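PDB 6CPY: GRMZM2G135359 pseudokinase from Zea mays, which is a membrane receptor-like pseudokinase whose kinase-fold domain, the part in this structure, probably serves signalling rather than efficient catalysis. Local coordinates for residues A[86-91]-A[109-114]; A[72-77]-A[114-119]; A[276-281]-A[298-303]; A[219-224]-A[280-285]. All coordinates share one frame; numbering follows the deposited sequence.

Contact 1: A[86-91]-A[109-114]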
loop_
_atom_site.group_PDB
_atom_site.type_symbol
_atom_site.label_atom_id
_atom_site.label_comp_id
_atom_site.label_asym_id
_atom_site.label_seq_id
_atom_site.Cartn_x
_atom_site.Cartn_y
_atom_site.Cartn_z
ATOM N N SER A 86 12.873 3.071 18.260
ATOM C CA SER A 86 11.840 2.157 18.717
ATOM C C SER A 86 10.768 1.927 17.638
ATOM O O SER A 86 10.390 0.789 17.380
ATOM C CB SER A 86 11.201 2.693 20.002
ATOM O OG SER A 86 10.275 1.756 20.507
ATOM N N GLN A 87 10.305 3.003 17.009
ATOM C CA GLN A 87 9.299 2.909 15.949
ATOM C C GLN A 87 9.837 2.229 14.691
ATOM O O GLN A 87 9.104 1.556 13.973
ATOM C CB GLN A 87 8.760 4.296 15.604
ATOM C CG GLN A 87 7.896 4.893 16.707
ATOM C CD GLN A 87 6.598 4.116 16.913
ATOM O OE1 GLN A 87 6.442 3.397 17.899
ATOM N NE2 GLN A 87 5.669 4.245 15.968
ATOM N N TYR A 88 11.124 2.429 14.426
ATOM C CA TYR A 88 11.805 1.762 13.322
ATOM C C TYR A 88 11.800 0.246 13.507
ATOM O O TYR A 88 11.434 -0.504 12.607
ATOM C CB TYR A 88 13.234 2.310 13.205
ATOM C CG TYR A 88 14.115 1.638 12.173
ATOM C CD1 TYR A 88 14.100 2.055 10.834
ATOM C CD2 TYR A 88 14.980 0.620 12.527
ATOM C CE1 TYR A 88 14.914 1.463 9.893
ATOM C CE2 TYR A 88 15.794 0.011 11.584
ATOM C CZ TYR A 88 15.756 0.432 10.272
ATOM O OH TYR A 88 16.576 -0.181 9.352
ATOM N N ARG A 89 12.212 -0.222 14.682
ATOM C CA ARG A 89 12.242 -1.664 14.934
ATOM C C ARG A 89 10.833 -2.245 14.971
ATOM O O ARG A 89 10.607 -3.344 14.485
ATOM C CB ARG A 89 12.979 -1.982 16.238
ATOM C CG ARG A 89 14.448 -1.604 16.192
ATOM C CD ARG A 89 15.202 -2.070 17.426
ATOM N NE ARG A 89 16.641 -2.013 17.168
ATOM C CZ ARG A 89 17.539 -2.908 17.580
ATOM N NH1 ARG A 89 17.183 -3.976 18.292
ATOM N NH2 ARG A 89 18.817 -2.736 17.260
ATOM N N LYS A 90 9.904 -1.498 15.555
ATOM C CA LYS A 90 8.508 -1.914 15.661
ATOM C C LYS A 90 7.895 -2.123 14.281
ATOM O O LYS A 90 7.256 -3.132 14.027
ATOM C CB LYS A 90 7.724 -0.848 16.430
ATOM C CG LYS A 90 6.262 -1.163 16.706
ATOM C CD LYS A 90 5.744 -0.258 17.818
ATOM C CE LYS A 90 6.301 -0.668 19.178
ATOM N NZ LYS A 90 6.885 0.482 19.923
ATOM N N LYS A 91 8.111 -1.171 13.382
ATOM C CA LYS A 91 7.616 -1.317 12.013
ATOM C C LYS A 91 8.179 -2.570 11.346
ATOM O O LYS A 91 7.446 -3.325 10.719
ATOM C CB LYS A 91 7.937 -0.081 11.165
ATOM C CG LYS A 91 7.528 -0.270 9.709
ATOM C CD LYS A 91 7.683 0.966 8.858
ATOM C CE LYS A 91 7.176 0.663 7.456
ATOM N NZ LYS A 91 7.324 1.819 6.538
ATOM N N TYR A 109 16.425 -5.026 5.979
ATOM C CA TYR A 109 16.583 -3.712 6.577
ATOM C C TYR A 109 18.071 -3.435 6.747
ATOM O O TYR A 109 18.878 -4.358 6.678
ATOM C CB TYR A 109 15.847 -3.624 7.909
ATOM C CG TYR A 109 16.450 -4.475 8.993
ATOM C CD1 TYR A 109 16.068 -5.795 9.153
ATOM C CD2 TYR A 109 17.428 -3.962 9.839
ATOM C CE1 TYR A 109 16.639 -6.592 10.135
ATOM C CE2 TYR A 109 18.000 -4.754 10.826
ATOM C CZ TYR A 109 17.592 -6.065 10.967
ATOM O OH TYR A 109 18.140 -6.865 11.945
ATOM N N CYS A 110 18.425 -2.171 6.918
ATOM C CA CYS A 110 19.823 -1.820 7.170
ATOM C C CYS A 110 19.895 -0.646 8.125
ATOM O O CYS A 110 19.332 0.438 7.873
ATOM C CB CYS A 110 20.570 -1.526 5.873
ATOM S SG CYS A 110 22.235 -0.834 6.110
ATOM N N GLU A 111 20.554 -0.902 9.248
ATOM C CA GLU A 111 20.921 0.105 10.204
ATOM C C GLU A 111 22.436 0.143 10.188
ATOM O O GLU A 111 23.095 -0.896 10.350
ATOM C CB GLU A 111 20.523 -0.288 11.620
ATOM C CG GLU A 111 19.065 -0.529 11.854
ATOM C CD GLU A 111 18.752 -0.444 13.333
ATOM O OE1 GLU A 111 18.316 0.631 13.761
ATOM O OE2 GLU A 111 19.005 -1.424 14.063
ATOM N N GLU A 112 22.978 1.329 10.010
ATOM C CA GLU A 112 24.424 1.532 10.027
ATOM C C GLU A 112 24.626 2.904 10.599
ATOM O O GLU A 112 23.840 3.812 10.315
ATOM C CB GLU A 112 25.012 1.413 8.613
ATOM C CG GLU A 112 26.464 1.856 8.463
ATOM C CD GLU A 112 27.419 1.075 9.331
ATOM O OE1 GLU A 112 27.403 -0.176 9.254
ATOM O OE2 GLU A 112 28.193 1.714 10.089
ATOM N N GLU A 113 25.658 3.057 11.427
ATOM C CA GLU A 113 25.928 4.338 12.087
ATOM C C GLU A 113 26.871 5.219 11.291
ATOM O O GLU A 113 26.823 6.438 11.434
ATOM C CB GLU A 113 26.503 4.120 13.492
ATOM C CG GLU A 113 25.547 3.456 14.473
ATOM C CD GLU A 113 24.205 4.172 14.552
ATOM O OE1 GLU A 113 24.190 5.408 14.756
ATOM O OE2 GLU A 113 23.166 3.492 14.393
ATOM N N HIS A 114 27.725 4.615 10.463
ATOM C CA HIS A 114 28.747 5.361 9.727
ATOM C C HIS A 114 28.764 5.049 8.227
ATOM O O HIS A 114 29.290 4.002 7.831
ATOM C CB HIS A 114 30.125 5.049 10.333
ATOM C CG HIS A 114 30.148 5.111 11.826
ATOM N ND1 HIS A 114 30.259 3.989 12.618
ATOM C CD2 HIS A 114 30.055 6.161 12.674
ATOM C CE1 HIS A 114 30.234 4.346 13.891
ATOM N NE2 HIS A 114 30.112 5.659 13.952
#
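Y88 and E111 pack together where the C helix of the kinase N-lobe, helix 82-96, lies against strand 106-112 of the five-stranded sheet. Helix and strand run nearly antiparallel, at 157°, with their axes 11.1 Å apart. The tight part is the Y88 ring. Its CG is anti to the backbone N (chi1 175°), which sends the ring towards the strand. CE2 of Y88 lies 3.3 Å from CG of E111, and the ring and the carboxylate are only 23° from parallel as the two side chains pass in opposite directions. The Y88 hydroxyl reaches on to the edge of the Y109 ring. Its hydrogen bond goes to the backbone O of V119, on the next strand, so the buried OH has a partner. OE1 of E111 is also held, in a salt bridge to NE of R118. That positive charge probably eases the closeness of E111 to E85. The solvent side is looser. The exposed R89 stretches out along an extended chain from CG to NE and crosses E111 at about a right angle. Its NE pairs with E85. The remaining link to the strand is a salt bridge, 3.5 Å from R89 NH2 to E111 OE2, whose hydrogen bond is weak and bent.

Contact 2: A[72-77]-A[114-119]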
loop_
_atom_site.group_PDB
_atom_site.type_symbol
_atom_site.label_atom_id
_atom_site.label_comp_id
_atom_site.label_asym_id
_atom_site.label_seq_id
_atom_site.Cartn_x
_atom_site.Cartn_y
_atom_site.Cartn_z
ATOM N N SER A 72 15.344 6.918 5.568
ATOM C CA SER A 72 15.002 8.046 6.415
ATOM C C SER A 72 15.599 9.334 5.866
ATOM O O SER A 72 16.653 9.322 5.236
ATOM C CB SER A 72 15.530 7.810 7.840
ATOM O OG SER A 72 15.197 8.902 8.695
ATOM N N LEU A 73 14.924 10.444 6.126
ATOM C CA LEU A 73 15.442 11.758 5.772
ATOM C C LEU A 73 16.497 12.226 6.779
ATOM O O LEU A 73 17.238 13.166 6.503
ATOM C CB LEU A 73 14.306 12.776 5.699
ATOM C CG LEU A 73 13.148 12.426 4.756
ATOM C CD1 LEU A 73 12.046 13.478 4.856
ATOM C CD2 LEU A 73 13.646 12.280 3.328
ATOM N N VAL A 74 16.555 11.566 7.938
ATOM C CA VAL A 74 17.528 11.889 8.987
ATOM C C VAL A 74 18.954 11.591 8.520
ATOM O O VAL A 74 19.234 10.490 8.052
ATOM C CB VAL A 74 17.212 11.107 10.279
ATOM C CG1 VAL A 74 18.298 11.307 11.331
ATOM C CG2 VAL A 74 15.857 11.531 10.823
ATOM N N THR A 75 19.849 12.572 8.664
ATOM C CA THR A 75 21.212 12.494 8.122
ATOM C C THR A 75 22.333 12.437 9.189
ATOM O O THR A 75 23.520 12.447 8.850
ATOM C CB THR A 75 21.480 13.693 7.184
ATOM O OG1 THR A 75 21.543 14.907 7.941
ATOM C CG2 THR A 75 20.370 13.828 6.145
ATOM N N SER A 76 21.959 12.369 10.465
ATOM C CA SER A 76 22.927 12.357 11.556
ATOM C C SER A 76 22.315 11.640 12.740
ATOM O O SER A 76 21.112 11.760 12.976
ATOM C CB SER A 76 23.317 13.793 11.962
ATOM O OG SER A 76 23.956 13.812 13.234
ATOM N N ALA A 77 23.144 10.916 13.488
ATOM C CA ALA A 77 22.724 10.293 14.742
ATOM C C ALA A 77 22.204 11.327 15.758
ATOM O O ALA A 77 21.426 10.985 16.646
ATOM C CB ALA A 77 23.876 9.498 15.347
ATOM N N HIS A 114 27.725 4.615 10.463
ATOM C CA HIS A 114 28.747 5.361 9.727
ATOM C C HIS A 114 28.764 5.049 8.227
ATOM O O HIS A 114 29.290 4.002 7.831
ATOM C CB HIS A 114 30.125 5.049 10.333
ATOM C CG HIS A 114 30.148 5.111 11.826
ATOM N ND1 HIS A 114 30.259 3.989 12.618
ATOM C CD2 HIS A 114 30.055 6.161 12.674
ATOM C CE1 HIS A 114 30.234 4.346 13.891
ATOM N NE2 HIS A 114 30.112 5.659 13.952
ATOM N N PRO A 115 28.193 5.916 7.386
ATOM C CA PRO A 115 27.424 7.092 7.794
ATOM C C PRO A 115 26.020 6.706 8.242
ATOM O O PRO A 115 25.617 5.549 8.090
ATOM C CB PRO A 115 27.354 7.914 6.515
ATOM C CG PRO A 115 27.370 6.895 5.435
ATOM C CD PRO A 115 28.251 5.793 5.920
ATOM N N PHE A 116 25.280 7.672 8.770
ATOM C CA PHE A 116 24.009 7.354 9.415
ATOM C C PHE A 116 23.013 6.806 8.389
ATOM O O PHE A 116 22.755 7.442 7.368
ATOM C CB PHE A 116 23.420 8.562 10.122
ATOM C CG PHE A 116 22.179 8.234 10.884
ATOM C CD1 PHE A 116 22.266 7.616 12.116
ATOM C CD2 PHE A 116 20.934 8.479 10.340
ATOM C CE1 PHE A 116 21.123 7.271 12.818
ATOM C CE2 PHE A 116 19.780 8.144 11.039
ATOM C CZ PHE A 116 19.884 7.541 12.272
ATOM N N THR A 117 22.485 5.618 8.674
ATOM C CA THR A 117 21.618 4.892 7.744
ATOM C C THR A 117 20.467 4.244 8.503
ATOM O O THR A 117 20.684 3.495 9.449
ATOM C CB THR A 117 22.402 3.759 7.050
ATOM O OG1 THR A 117 23.630 4.274 6.515
ATOM C CG2 THR A 117 21.579 3.106 5.938
ATOM N N ARG A 118 19.240 4.524 8.079
ATOM C CA ARG A 118 18.093 3.794 8.586
ATOM C C ARG A 118 17.200 3.517 7.395
ATOM O O ARG A 118 16.494 4.409 6.928
ATOM C CB ARG A 118 17.350 4.609 9.648
ATOM C CG ARG A 118 18.084 4.759 10.974
ATOM C CD ARG A 118 18.189 3.431 11.701
ATOM N NE ARG A 118 18.780 3.555 13.024
ATOM C CZ ARG A 118 20.078 3.755 13.270
ATOM N NH1 ARG A 118 20.954 3.894 12.279
ATOM N NH2 ARG A 118 20.499 3.845 14.528
ATOM N N VAL A 119 17.299 2.308 6.855
ATOM C CA VAL A 119 16.508 1.948 5.671
ATOM C C VAL A 119 15.747 0.647 5.834
ATOM O O VAL A 119 16.082 -0.222 6.661
ATOM C CB VAL A 119 17.327 1.893 4.343
ATOM C CG1 VAL A 119 18.302 3.055 4.197
ATOM C CG2 VAL A 119 17.992 0.555 4.139
#
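The loop that leaves strand 66-72 of the kinase N-lobe folds over the start of strand 117-123, just after the hairpin turn from strand 106-112. F116 and S72 carry the contact. N of S72 still donates to O of R118 over 3.1 Å, almost straight at 169°. The S72 OG turns back on its own loop and accepts from N of V74 at 3.1 Å, an ST turn at the start of the loop. Beyond it the loop wraps round the F116 ring. CG1 of V74 touches CE2 of F116 at 3.5 Å, and O of V74 lies at the ring edge, 3.5 Å from CD2. The peptide group of S76 sits over one face, its C atom 3.9 Å from CG of F116. N of A77 comes in obliquely, 3.7 Å from CD1. With chi1 near -175°, the F116 ring swings out under the loop. The R118 chain bends at chi2. CE1 of F116 lies 3.3 Å above one face of the R118 guanidinium, off its centre, on the other side of the ring from S76. NH1 also bonds O of T117 at 2.9 Å, while E113, E111 and E85 take the charge and W80 makes a cation-pi contact with R118. The arrangement is that of a kinase N-lobe, where the link to the C helix packs beside a sheet hairpin.

Contact 3: A[276-281]-A[298-303]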
loop_
_atom_site.group_PDB
_atom_site.type_symbol
_atom_site.label_atom_id
_atom_site.label_comp_id
_atom_site.label_asym_id
_atom_site.label_seq_id
_atom_site.Cartn_x
_atom_site.Cartn_y
_atom_site.Cartn_z
ATOM N N CYS A 276 -20.534 -0.928 -7.553
ATOM C CA CYS A 276 -20.974 0.350 -6.975
ATOM C C CYS A 276 -21.792 0.170 -5.680
ATOM O O CYS A 276 -21.757 1.032 -4.808
ATOM C CB CYS A 276 -21.742 1.183 -7.996
ATOM S SG CYS A 276 -20.708 1.808 -9.339
ATOM N N GLU A 277 -22.506 -0.947 -5.547
ATOM C CA GLU A 277 -23.179 -1.274 -4.277
ATOM C C GLU A 277 -22.163 -1.540 -3.162
ATOM O O GLU A 277 -22.339 -1.078 -2.031
ATOM C CB GLU A 277 -24.132 -2.459 -4.444
ATOM C CG GLU A 277 -25.328 -2.138 -5.331
ATOM C CD GLU A 277 -26.133 -3.358 -5.761
ATOM O OE1 GLU A 277 -25.626 -4.497 -5.657
ATOM O OE2 GLU A 277 -27.286 -3.173 -6.220
ATOM N N VAL A 278 -21.089 -2.255 -3.487
ATOM C CA VAL A 278 -19.980 -2.443 -2.536
ATOM C C VAL A 278 -19.444 -1.098 -2.087
ATOM O O VAL A 278 -19.290 -0.875 -0.890
ATOM C CB VAL A 278 -18.822 -3.287 -3.123
ATOM C CG1 VAL A 278 -17.632 -3.326 -2.160
ATOM C CG2 VAL A 278 -19.304 -4.685 -3.448
ATOM N N VAL A 279 -19.169 -0.199 -3.036
ATOM C CA VAL A 279 -18.718 1.147 -2.696
ATOM C C VAL A 279 -19.681 1.775 -1.691
ATOM O O VAL A 279 -19.256 2.267 -0.644
ATOM C CB VAL A 279 -18.601 2.069 -3.928
ATOM C CG1 VAL A 279 -18.364 3.509 -3.506
ATOM C CG2 VAL A 279 -17.483 1.600 -4.860
ATOM N N ARG A 280 -20.976 1.763 -2.012
ATOM C CA ARG A 280 -21.957 2.456 -1.164
ATOM C C ARG A 280 -21.941 1.936 0.277
ATOM O O ARG A 280 -22.022 2.731 1.219
ATOM C CB ARG A 280 -23.366 2.347 -1.754
ATOM C CG ARG A 280 -24.451 3.066 -0.961
ATOM C CD ARG A 280 -24.185 4.547 -0.755
ATOM N NE ARG A 280 -25.215 5.129 0.112
ATOM C CZ ARG A 280 -25.231 5.044 1.444
ATOM N NH1 ARG A 280 -24.261 4.417 2.102
ATOM N NH2 ARG A 280 -26.222 5.604 2.131
ATOM N N SER A 281 -21.837 0.620 0.444
ATOM C CA SER A 281 -21.794 0.012 1.781
ATOM C C SER A 281 -20.563 0.473 2.554
ATOM O O SER A 281 -20.658 0.866 3.725
ATOM C CB SER A 281 -21.780 -1.513 1.685
ATOM O OG SER A 281 -22.931 -1.982 1.018
ATOM N N ALA A 298 -15.164 -11.218 0.335
ATOM C CA ALA A 298 -16.044 -12.311 -0.082
ATOM C C ALA A 298 -17.012 -11.843 -1.170
ATOM O O ALA A 298 -17.197 -12.520 -2.183
ATOM C CB ALA A 298 -16.806 -12.863 1.118
ATOM N N ARG A 299 -17.610 -10.675 -0.953
ATOM C CA ARG A 299 -18.538 -10.087 -1.916
ATOM C C ARG A 299 -17.809 -9.757 -3.221
ATOM O O ARG A 299 -18.296 -10.088 -4.305
ATOM C CB ARG A 299 -19.221 -8.846 -1.329
ATOM C CG ARG A 299 -20.214 -8.138 -2.260
ATOM C CD ARG A 299 -21.203 -9.109 -2.889
ATOM N NE ARG A 299 -22.167 -8.445 -3.766
ATOM C CZ ARG A 299 -22.901 -9.068 -4.689
ATOM N NH1 ARG A 299 -22.796 -10.383 -4.869
ATOM N NH2 ARG A 299 -23.740 -8.373 -5.445
ATOM N N MET A 300 -16.628 -9.145 -3.106
ATOM C CA MET A 300 -15.811 -8.835 -4.271
ATOM C C MET A 300 -15.450 -10.076 -5.089
ATOM O O MET A 300 -15.492 -10.029 -6.308
ATOM C CB MET A 300 -14.528 -8.090 -3.866
ATOM C CG MET A 300 -14.726 -6.648 -3.431
ATOM S SD MET A 300 -15.391 -5.575 -4.714
ATOM C CE MET A 300 -14.008 -5.468 -5.846
ATOM N N ARG A 301 -15.099 -11.181 -4.428
ATOM C CA ARG A 301 -14.803 -12.432 -5.143
ATOM C C ARG A 301 -16.035 -12.988 -5.854
ATOM O O ARG A 301 -15.934 -13.506 -6.971
ATOM C CB ARG A 301 -14.242 -13.500 -4.202
ATOM C CG ARG A 301 -13.809 -14.746 -4.957
ATOM C CD ARG A 301 -13.268 -15.825 -4.052
ATOM N NE ARG A 301 -12.662 -16.883 -4.854
ATOM C CZ ARG A 301 -11.739 -17.735 -4.418
ATOM N NH1 ARG A 301 -11.283 -17.664 -3.170
ATOM N NH2 ARG A 301 -11.256 -18.648 -5.247
ATOM N N GLU A 302 -17.186 -12.892 -5.195
ATOM C CA GLU A 302 -18.465 -13.292 -5.783
ATOM C C GLU A 302 -18.694 -12.516 -7.085
ATOM O O GLU A 302 -19.019 -13.102 -8.119
ATOM C CB GLU A 302 -19.603 -13.045 -4.784
ATOM C CG GLU A 302 -20.902 -13.797 -5.057
ATOM C CD GLU A 302 -21.977 -13.504 -4.020
ATOM O OE1 GLU A 302 -21.633 -13.191 -2.861
ATOM O OE2 GLU A 302 -23.178 -13.571 -4.363
ATOM N N ILE A 303 -18.462 -11.202 -7.043
ATOM C CA ILE A 303 -18.695 -10.334 -8.208
ATOM C C ILE A 303 -17.690 -10.525 -9.351
ATOM O O ILE A 303 -18.081 -10.654 -10.518
ATOM C CB ILE A 303 -18.707 -8.852 -7.785
ATOM C CG1 ILE A 303 -19.905 -8.583 -6.866
ATOM C CG2 ILE A 303 -18.743 -7.938 -9.004
ATOM C CD1 ILE A 303 -19.799 -7.298 -6.065
HETATM O O HOH W 1 -22.992 -5.854 -4.701
#
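V278 inserts both of its methyls among three residues of helix 298-303. Set trans to the backbone N (chi1 174°), its CG1 meets SD of M300 at 4.1 Å. CG2 comes to 3.7 Å from CD1 of I303 and 3.8 Å from CG of R299. In M300 the bend at chi2 brings SD beside the valine, and a second bend at chi3 sets CE; Y221 of helix 214-230 also touches this side chain. V278 and I303 slide past each other in opposite directions. These two helices, 269-282 and 293-304, are the last pair of the kinase C-lobe. They run antiparallel, at 169°, with axes 10.9 Å apart. Outside the apolar core, R299 makes the polar edge. Its chain turns at chi2 (49°), laying the guanidinium over its own helix, with CG1 of I303 centred 3.7 Å above one face. NH1 of R299 forms a salt bridge with OE2 of E302 at 3.3 Å, which fixes the group further. E277 on the other helix does not reach the arginine directly. A water bridges them, accepting from NH2 of R299 at 2.7 Å and donating to OE1 of E277 at 3.1 Å.

Contact 4: A[219-224]-A[280-285]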
loop_
_atom_site.group_PDB
_atom_site.type_symbol
_atom_site.label_atom_id
_atom_site.label_comp_id
_atom_site.label_asym_id
_atom_site.label_seq_id
_atom_site.Cartn_x
_atom_site.Cartn_y
_atom_site.Cartn_z
ATOM N N ARG A 219 -13.846 2.174 4.703
ATOM C CA ARG A 219 -14.294 3.396 4.016
ATOM C C ARG A 219 -13.292 3.814 2.946
ATOM O O ARG A 219 -13.671 4.143 1.825
ATOM C CB ARG A 219 -14.505 4.553 4.998
ATOM C CG ARG A 219 -14.998 5.851 4.350
ATOM C CD ARG A 219 -14.883 7.051 5.283
ATOM N NE ARG A 219 -13.497 7.314 5.686
ATOM C CZ ARG A 219 -12.594 7.988 4.971
ATOM N NH1 ARG A 219 -12.891 8.493 3.779
ATOM N NH2 ARG A 219 -11.366 8.153 5.455
ATOM N N LYS A 220 -12.017 3.802 3.308
ATOM C CA LYS A 220 -10.952 4.103 2.364
ATOM C C LYS A 220 -10.942 3.144 1.170
ATOM O O LYS A 220 -10.727 3.590 0.038
ATOM C CB LYS A 220 -9.595 4.095 3.061
ATOM C CG LYS A 220 -9.334 5.334 3.902
ATOM C CD LYS A 220 -8.024 5.187 4.657
ATOM C CE LYS A 220 -7.618 6.480 5.338
ATOM N NZ LYS A 220 -6.313 6.313 6.026
ATOM N N TYR A 221 -11.167 1.852 1.417
ATOM C CA TYR A 221 -11.277 0.877 0.332
ATOM C C TYR A 221 -12.401 1.257 -0.627
ATOM O O TYR A 221 -12.225 1.240 -1.841
ATOM C CB TYR A 221 -11.505 -0.559 0.837
ATOM C CG TYR A 221 -11.624 -1.522 -0.323
ATOM C CD1 TYR A 221 -10.486 -1.934 -1.017
ATOM C CD2 TYR A 221 -12.863 -1.961 -0.777
ATOM C CE1 TYR A 221 -10.585 -2.777 -2.105
ATOM C CE2 TYR A 221 -12.973 -2.801 -1.860
ATOM C CZ TYR A 221 -11.830 -3.205 -2.526
ATOM O OH TYR A 221 -11.921 -4.047 -3.602
ATOM N N GLY A 222 -13.560 1.594 -0.069
ATOM C CA GLY A 222 -14.700 2.026 -0.877
ATOM C C GLY A 222 -14.363 3.222 -1.752
ATOM O O GLY A 222 -14.753 3.259 -2.906
ATOM N N MET A 223 -13.622 4.183 -1.207
ATOM C CA MET A 223 -13.224 5.375 -1.956
ATOM C C MET A 223 -12.256 5.039 -3.094
ATOM O O MET A 223 -12.331 5.631 -4.183
ATOM C CB MET A 223 -12.600 6.412 -1.013
ATOM C CG MET A 223 -13.603 7.004 -0.033
ATOM S SD MET A 223 -14.870 7.979 -0.860
ATOM C CE MET A 223 -13.993 9.508 -1.173
ATOM N N VAL A 224 -11.339 4.111 -2.832
ATOM C CA VAL A 224 -10.370 3.692 -3.842
ATOM C C VAL A 224 -11.068 2.887 -4.941
ATOM O O VAL A 224 -10.756 3.041 -6.128
ATOM C CB VAL A 224 -9.193 2.898 -3.216
ATOM C CG1 VAL A 224 -8.339 2.240 -4.289
ATOM C CG2 VAL A 224 -8.328 3.816 -2.357
ATOM N N ARG A 280 -20.976 1.763 -2.012
ATOM C CA ARG A 280 -21.957 2.456 -1.164
ATOM C C ARG A 280 -21.941 1.936 0.277
ATOM O O ARG A 280 -22.022 2.731 1.219
ATOM C CB ARG A 280 -23.366 2.347 -1.754
ATOM C CG ARG A 280 -24.451 3.066 -0.961
ATOM C CD ARG A 280 -24.185 4.547 -0.755
ATOM N NE ARG A 280 -25.215 5.129 0.112
ATOM C CZ ARG A 280 -25.231 5.044 1.444
ATOM N NH1 ARG A 280 -24.261 4.417 2.102
ATOM N NH2 ARG A 280 -26.222 5.604 2.131
ATOM N N SER A 281 -21.837 0.620 0.444
ATOM C CA SER A 281 -21.794 0.012 1.781
ATOM C C SER A 281 -20.563 0.473 2.554
ATOM O O SER A 281 -20.658 0.866 3.725
ATOM C CB SER A 281 -21.780 -1.513 1.685
ATOM O OG SER A 281 -22.931 -1.982 1.018
ATOM N N CYS A 282 -19.410 0.439 1.885
ATOM C CA CYS A 282 -18.139 0.819 2.505
ATOM C C CYS A 282 -18.071 2.288 2.918
ATOM O O CYS A 282 -17.453 2.600 3.936
ATOM C CB CYS A 282 -16.965 0.524 1.556
ATOM S SG CYS A 282 -16.690 -1.220 1.213
ATOM N N ILE A 283 -18.665 3.196 2.143
ATOM C CA ILE A 283 -18.455 4.621 2.401
ATOM C C ILE A 283 -19.573 5.265 3.234
ATOM O O ILE A 283 -19.619 6.486 3.355
ATOM C CB ILE A 283 -18.203 5.439 1.115
ATOM C CG1 ILE A 283 -19.441 5.486 0.209
ATOM C CG2 ILE A 283 -16.990 4.893 0.369
ATOM C CD1 ILE A 283 -19.293 6.495 -0.905
ATOM N N ASP A 284 -20.450 4.441 3.803
ATOM C CA ASP A 284 -21.534 4.940 4.662
ATOM C C ASP A 284 -20.955 5.793 5.782
ATOM O O ASP A 284 -19.974 5.407 6.415
ATOM C CB ASP A 284 -22.354 3.791 5.248
ATOM C CG ASP A 284 -23.718 4.254 5.764
ATOM O OD1 ASP A 284 -23.774 4.897 6.839
ATOM O OD2 ASP A 284 -24.725 3.976 5.082
ATOM N N ARG A 285 -21.561 6.958 6.013
ATOM C CA ARG A 285 -21.056 7.910 6.997
ATOM C C ARG A 285 -21.084 7.385 8.432
ATOM O O ARG A 285 -20.341 7.873 9.284
ATOM C CB ARG A 285 -21.825 9.223 6.901
ATOM C CG ARG A 285 -21.473 10.022 5.662
ATOM C CD ARG A 285 -22.355 11.248 5.548
ATOM N NE ARG A 285 -22.073 12.018 4.337
ATOM C CZ ARG A 285 -21.154 12.979 4.233
ATOM N NH1 ARG A 285 -20.393 13.323 5.268
ATOM N NH2 ARG A 285 -20.996 13.605 3.076
#
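C282 and I283, where helix 269-282 ends, press against G222 and R219 of helix 214-230 in the kinase C-lobe. Following the chain, R280 comes first and faces away. Its NH1 reaches forward to OD2 of D284 in a salt bridge of 3.0 Å that spans the helix end. C282 points at the other helix. G222 has no side chain, so CB of C282 comes within 3.6 Å of its CA. The C282 SG, set beside its own backbone N, lies at the edge of the Y221 ring, 4.4 Å from CD2. The hydroxyl of that ring bonds O of S151. The carbonyl of C282 receives a CA-H···O contact from R219, 3.3 Å from O to CA. I283 then leaves helical geometry. Its CG2 drops onto the backbone of the other helix, 3.7 Å from O of R219, and meets SD of M223 at 3.9 Å, the two side chains crossing at about a right angle. D284 turns away and its backbone O bonds R290. No conventional hydrogen bond joins the segments, so the junction depends on apolar fit, with C282 CB and I283 CG2 against the bare backbone at G222, and on one C-H···O contact from R219.

Overall arrangement
The four contacts fall into two pairs, one in each lobe of the kinase fold. Contacts 1 and 2 share the N-lobe sheet through the neighbouring strands 106-112 and 117-123; their centres are 9 Å apart. A salt bridge of 2.7 Å from E113 OE2 to R118 NH2 ties them. Contacts 3 and 4 both use helix 269-282, with centres 11 Å apart, and touch where CE of M300 lies 3.4 Å from OH of Y221. The pairs lie on opposite sides of the chain's centre, 35 to 44 Å apart between centres. In kinases the nucleotide cleft lies between the lobes; this structure is the apo form.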